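Local atomic coordinates of nucleoside phosphorylase, putative (Trypanosoma brucei, PDB entry 3BJE), a protein that catalyses the phosphorolysis of uridine to uracil and ribose 1-phosphate, working as a homodimer that also binds calcium. Residues A[157-171]-A[237-249]. Sequence-based numbering, arbitrary orientation.
Sequences PPLALAVTRHAIGMD and QQYVIGTTATASG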
loop_
_atom_site.group_PDB
_atom_site.type_symbol
_atom_site.label_atom_id
_atom_site.label_comp_id
_atom_site.label_asym_id
_atom_site.label_seq_id
_atom_site.Cartn_x
_atom_site.Cartn_y
_atom_site.Cartn_z
ATOM N N PRO A 157 -2.473 -1.114 -27.282
ATOM C CA PRO A 157 -1.406 -0.155 -27.618
ATOM C C PRO A 157 -0.827 0.610 -26.415
ATOM O O PRO A 157 -1.528 0.814 -25.429
ATOM C CB PRO A 157 -2.103 0.850 -28.548
ATOM C CG PRO A 157 -3.426 0.263 -28.887
ATOM C CD PRO A 157 -3.785 -0.673 -27.789
ATOM N N PRO A 158 0.434 1.069 -26.527
ATOM C CA PRO A 158 1.032 1.981 -25.560
ATOM C C PRO A 158 0.156 3.223 -25.387
ATOM O O PRO A 158 -0.332 3.775 -26.376
ATOM C CB PRO A 158 2.361 2.376 -26.215
ATOM C CG PRO A 158 2.677 1.278 -27.137
ATOM C CD PRO A 158 1.362 0.758 -27.629
ATOM N N LEU A 159 -0.058 3.628 -24.142
ATOM C CA LEU A 159 -0.810 4.839 -23.819
ATOM C C LEU A 159 -2.303 4.775 -24.155
ATOM O O LEU A 159 -2.988 5.798 -24.094
ATOM C CB LEU A 159 -0.157 6.084 -24.459
ATOM C CG LEU A 159 1.305 6.309 -24.062
ATOM C CD1 LEU A 159 1.892 7.475 -24.834
ATOM C CD2 LEU A 159 1.429 6.529 -22.549
ATOM N N ALA A 160 -2.816 3.592 -24.494
ATOM C CA ALA A 160 -4.263 3.376 -24.525
ATOM C C ALA A 160 -4.838 3.503 -23.110
ATOM O O ALA A 160 -4.117 3.359 -22.105
ATOM C CB ALA A 160 -4.594 2.010 -25.090
ATOM N N LEU A 161 -6.137 3.790 -23.057
ATOM C CA LEU A 161 -6.874 3.838 -21.794
ATOM C C LEU A 161 -7.527 2.489 -21.588
ATOM O O LEU A 161 -8.420 2.096 -22.326
ATOM C CB LEU A 161 -7.918 4.955 -21.796
ATOM C CG LEU A 161 -8.622 5.229 -20.452
ATOM C CD1 LEU A 161 -7.633 5.660 -19.350
ATOM C CD2 LEU A 161 -9.740 6.274 -20.627
ATOM N N ALA A 162 -7.066 1.755 -20.578
ATOM C CA ALA A 162 -7.610 0.439 -20.290
ATOM C C ALA A 162 -8.712 0.581 -19.232
ATOM O O ALA A 162 -8.460 0.957 -18.069
ATOM C CB ALA A 162 -6.518 -0.490 -19.814
ATOM N N VAL A 163 -9.938 0.280 -19.657
ATOM C CA VAL A 163 -11.130 0.477 -18.851
ATOM C C VAL A 163 -11.497 -0.857 -18.216
ATOM O O VAL A 163 -11.592 -1.864 -18.908
ATOM C CB VAL A 163 -12.289 0.983 -19.740
ATOM C CG1 VAL A 163 -13.549 1.246 -18.908
ATOM C CG2 VAL A 163 -11.860 2.225 -20.477
ATOM N N THR A 164 -11.686 -0.855 -16.896
ATOM C CA THR A 164 -11.976 -2.071 -16.150
ATOM C C THR A 164 -13.428 -2.499 -16.303
ATOM O O THR A 164 -14.328 -1.663 -16.149
ATOM C CB THR A 164 -11.724 -1.853 -14.641
ATOM O OG1 THR A 164 -10.342 -1.529 -14.440
ATOM C CG2 THR A 164 -12.096 -3.106 -13.818
ATOM N N ARG A 165 -13.642 -3.767 -16.681
ATOM C CA ARG A 165 -14.934 -4.413 -16.487
ATOM C C ARG A 165 -14.785 -5.316 -15.262
ATOM O O ARG A 165 -15.111 -4.904 -14.176
ATOM C CB ARG A 165 -15.418 -5.170 -17.728
ATOM C CG ARG A 165 -16.861 -5.607 -17.580
ATOM C CD ARG A 165 -17.389 -6.380 -18.769
ATOM N NE ARG A 165 -17.571 -5.588 -19.991
ATOM C CZ ARG A 165 -16.871 -5.752 -21.121
ATOM N NH1 ARG A 165 -15.899 -6.650 -21.208
ATOM N NH2 ARG A 165 -17.141 -4.999 -22.182
ATOM N N HIS A 166 -14.242 -6.527 -15.415
ATOM C CA HIS A 166 -13.986 -7.391 -14.255
ATOM C C HIS A 166 -12.603 -7.127 -13.687
ATOM O O HIS A 166 -11.763 -6.506 -14.330
ATOM C CB HIS A 166 -14.135 -8.870 -14.644
ATOM C CG HIS A 166 -15.511 -9.217 -15.128
ATOM N ND1 HIS A 166 -15.853 -9.194 -16.461
ATOM C CD2 HIS A 166 -16.640 -9.563 -14.457
ATOM C CE1 HIS A 166 -17.129 -9.520 -16.595
ATOM N NE2 HIS A 166 -17.628 -9.766 -15.396
ATOM N N ALA A 167 -12.400 -7.572 -12.453
ATOM C CA ALA A 167 -11.125 -7.415 -11.768
ATOM C C ALA A 167 -10.714 -8.729 -11.110
ATOM O O ALA A 167 -11.548 -9.459 -10.591
ATOM C CB ALA A 167 -11.243 -6.353 -10.700
ATOM N N ILE A 168 -9.412 -8.999 -11.140
ATOM C CA ILE A 168 -8.800 -10.074 -10.367
ATOM C C ILE A 168 -7.992 -9.456 -9.245
ATOM O O ILE A 168 -7.103 -8.640 -9.496
ATOM C CB ILE A 168 -7.853 -10.914 -11.221
ATOM C CG1 ILE A 168 -8.597 -11.554 -12.401
ATOM C CG2 ILE A 168 -7.181 -12.016 -10.370
ATOM C CD1 ILE A 168 -7.695 -11.829 -13.598
ATOM N N GLY A 169 -8.323 -9.820 -8.005
ATOM C CA GLY A 169 -7.549 -9.429 -6.837
ATOM C C GLY A 169 -6.457 -10.435 -6.588
ATOM O O GLY A 169 -6.713 -11.515 -6.084
ATOM N N MET A 170 -5.232 -10.085 -6.966
ATOM C CA MET A 170 -4.058 -10.880 -6.604
ATOM C C MET A 170 -3.522 -10.474 -5.220
ATOM O O MET A 170 -2.695 -11.167 -4.639
ATOM C CB MET A 170 -2.972 -10.740 -7.660
ATOM C CG MET A 170 -3.472 -11.020 -9.079
ATOM S SD MET A 170 -2.180 -11.031 -10.337
ATOM C CE MET A 170 -1.631 -9.312 -10.238
ATOM N N ASP A 171 -3.945 -9.304 -4.765
ATOM C CA ASP A 171 -3.728 -8.835 -3.420
ATOM C C ASP A 171 -4.622 -9.639 -2.471
ATOM O O ASP A 171 -5.384 -10.513 -2.915
ATOM C CB ASP A 171 -4.127 -7.373 -3.360
ATOM C CG ASP A 171 -5.601 -7.181 -3.674
ATOM O OD1 ASP A 171 -6.022 -7.375 -4.848
ATOM O OD2 ASP A 171 -6.365 -6.891 -2.716
ATOM N N GLN A 237 -7.996 9.301 -28.603
ATOM C CA GLN A 237 -7.626 8.474 -27.453
ATOM C C GLN A 237 -8.113 7.064 -27.686
ATOM O O GLN A 237 -9.312 6.835 -27.805
ATOM C CB GLN A 237 -8.213 9.008 -26.138
ATOM C CG GLN A 237 -7.816 8.198 -24.898
ATOM C CD GLN A 237 -6.314 8.139 -24.694
ATOM O OE1 GLN A 237 -5.643 9.176 -24.671
ATOM N NE2 GLN A 237 -5.775 6.925 -24.532
ATOM N N GLN A 238 -7.178 6.122 -27.776
ATOM C CA GLN A 238 -7.526 4.723 -27.926
ATOM C C GLN A 238 -7.885 4.169 -26.550
ATOM O O GLN A 238 -7.322 4.588 -25.539
ATOM C CB GLN A 238 -6.367 3.936 -28.549
ATOM C CG GLN A 238 -6.056 4.358 -29.996
ATOM C CD GLN A 238 -4.878 3.603 -30.615
ATOM O OE1 GLN A 238 -3.766 3.601 -30.074
ATOM N NE2 GLN A 238 -5.115 2.972 -31.765
ATOM N N TYR A 239 -8.837 3.241 -26.532
ATOM C CA TYR A 239 -9.209 2.543 -25.314
ATOM C C TYR A 239 -9.540 1.079 -25.558
ATOM O O TYR A 239 -9.828 0.663 -26.689
ATOM C CB TYR A 239 -10.375 3.241 -24.608
ATOM C CG TYR A 239 -11.722 3.093 -25.270
ATOM C CD1 TYR A 239 -12.659 2.169 -24.800
ATOM C CD2 TYR A 239 -12.073 3.892 -26.334
ATOM C CE1 TYR A 239 -13.914 2.044 -25.401
ATOM C CE2 TYR A 239 -13.324 3.775 -26.952
ATOM C CZ TYR A 239 -14.240 2.852 -26.477
ATOM O OH TYR A 239 -15.480 2.746 -27.081
ATOM N N VAL A 240 -9.474 0.320 -24.470
ATOM C CA VAL A 240 -9.808 -1.096 -24.440
ATOM C C VAL A 240 -10.607 -1.381 -23.167
ATOM O O VAL A 240 -10.495 -0.642 -22.188
ATOM C CB VAL A 240 -8.526 -1.985 -24.481
ATOM C CG1 VAL A 240 -7.756 -1.763 -25.782
ATOM C CG2 VAL A 240 -7.609 -1.737 -23.278
ATOM N N ILE A 241 -11.419 -2.432 -23.189
ATOM C CA ILE A 241 -12.186 -2.849 -22.016
ATOM C C ILE A 241 -11.887 -4.300 -21.714
ATOM O O ILE A 241 -11.894 -5.135 -22.619
ATOM C CB ILE A 241 -13.712 -2.764 -22.214
ATOM C CG1 ILE A 241 -14.121 -1.428 -22.836
ATOM C CG2 ILE A 241 -14.418 -3.003 -20.865
ATOM C CD1 ILE A 241 -15.469 -1.476 -23.509
ATOM N N GLY A 242 -11.679 -4.608 -20.440
ATOM C CA GLY A 242 -11.383 -5.981 -20.070
ATOM C C GLY A 242 -11.091 -6.137 -18.603
ATOM O O GLY A 242 -11.442 -5.284 -17.788
ATOM N N THR A 243 -10.423 -7.236 -18.275
ATOM C CA THR A 243 -10.177 -7.576 -16.891
ATOM C C THR A 243 -8.879 -6.940 -16.421
ATOM O O THR A 243 -7.850 -7.009 -17.104
ATOM C CB THR A 243 -10.141 -9.111 -16.716
ATOM O OG1 THR A 243 -11.432 -9.647 -17.001
ATOM C CG2 THR A 243 -9.766 -9.498 -15.296
ATOM N N THR A 244 -8.944 -6.319 -15.244
ATOM C CA THR A 244 -7.784 -5.715 -14.607
ATOM C C THR A 244 -7.279 -6.630 -13.488
ATOM O O THR A 244 -8.053 -7.018 -12.596
ATOM C CB THR A 244 -8.147 -4.331 -14.013
ATOM O OG1 THR A 244 -8.660 -3.498 -15.067
ATOM C CG2 THR A 244 -6.914 -3.678 -13.325
ATOM N N ALA A 245 -5.993 -6.987 -13.518
ATOM C CA ALA A 245 -5.373 -7.754 -12.436
ATOM C C ALA A 245 -4.651 -6.808 -11.494
ATOM O O ALA A 245 -3.793 -6.037 -11.920
ATOM C CB ALA A 245 -4.396 -8.784 -13.014
ATOM N N THR A 246 -5.009 -6.856 -10.220
ATOM C CA THR A 246 -4.430 -5.983 -9.224
ATOM C C THR A 246 -3.461 -6.729 -8.296
ATOM O O THR A 246 -3.774 -7.781 -7.750
ATOM C CB THR A 246 -5.526 -5.318 -8.376
ATOM O OG1 THR A 246 -6.388 -4.554 -9.228
ATOM C CG2 THR A 246 -4.946 -4.402 -7.252
ATOM N N ALA A 247 -2.299 -6.103 -8.109
ATOM C CA ALA A 247 -1.165 -6.688 -7.423
ATOM C C ALA A 247 -0.900 -6.015 -6.086
ATOM O O ALA A 247 -1.254 -4.839 -5.873
ATOM C CB ALA A 247 0.087 -6.533 -8.293
ATOM N N SER A 248 -0.237 -6.759 -5.187
ATOM C CA SER A 248 0.165 -6.271 -3.849
ATOM C C SER A 248 1.631 -5.800 -3.807
ATOM O O SER A 248 2.307 -5.848 -2.784
ATOM C CB SER A 248 -0.111 -7.334 -2.802
ATOM O OG SER A 248 0.489 -8.580 -3.131
ATOM N N GLY A 249 2.084 -5.335 -4.981
ATOM C CA GLY A 249 3.437 -4.807 -5.194
ATOM C C GLY A 249 3.603 -4.464 -6.656
ATOM O O GLY A 249 2.653 -4.535 -7.428
HETATM O O HOH W 1 -2.894 4.410 -27.756
HETATM O O HOH W 2 -2.686 7.903 -25.992
#
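In one of the two conformers modelled for R165, I241 CG2 lies over one face of the guanidinium, toward its rim, 3.6 Å from R165 NH2. In that conformer the chain bends at chi3 (-70°), and NH1 forms a salt bridge with E286. Q237 NE2 donates to L159 O at 3.0 Å; the acceptor lies in the amide plane, and NE2 sits on a lone pair of the carbonyl. The second bond of NE2, to Q238 O, is tilted 19° out of that plane; Q238 O accepts L161 N as well. R337 NE holds Q237 OE1. At the Y239 ring, V163 CG2 approaches CD1 obliquely.

Strands 161-164 and 239-246 pair in parallel. Between T164 and A167 the register slips by one residue, a beta bulge. R165 N still bonds G242 O at 2.9 Å, and pairing resumes with T244 N to H166 O. Across the bulge T164 OG1 and T244 OG1 are 2.7 Å apart; T244 OG1 also bonds N290. Beyond it, I168 CD1 packs on T243 CG2 at 3.6 Å.

This bulged parallel pair belongs to the core of the phosphorylase superfamily fold. Its end at T246 and A247 approaches the ribose 1-phosphate and uracil sites; T246 OG1 bonds E292, which lines both. M170 O and S248 OG bond N172 of the second subunit. Helix 213-228 covers L161, V163, Y239 and I241, helix 186-198 covers H166 and I168, and strand 284-292 pairs with strand 239-246.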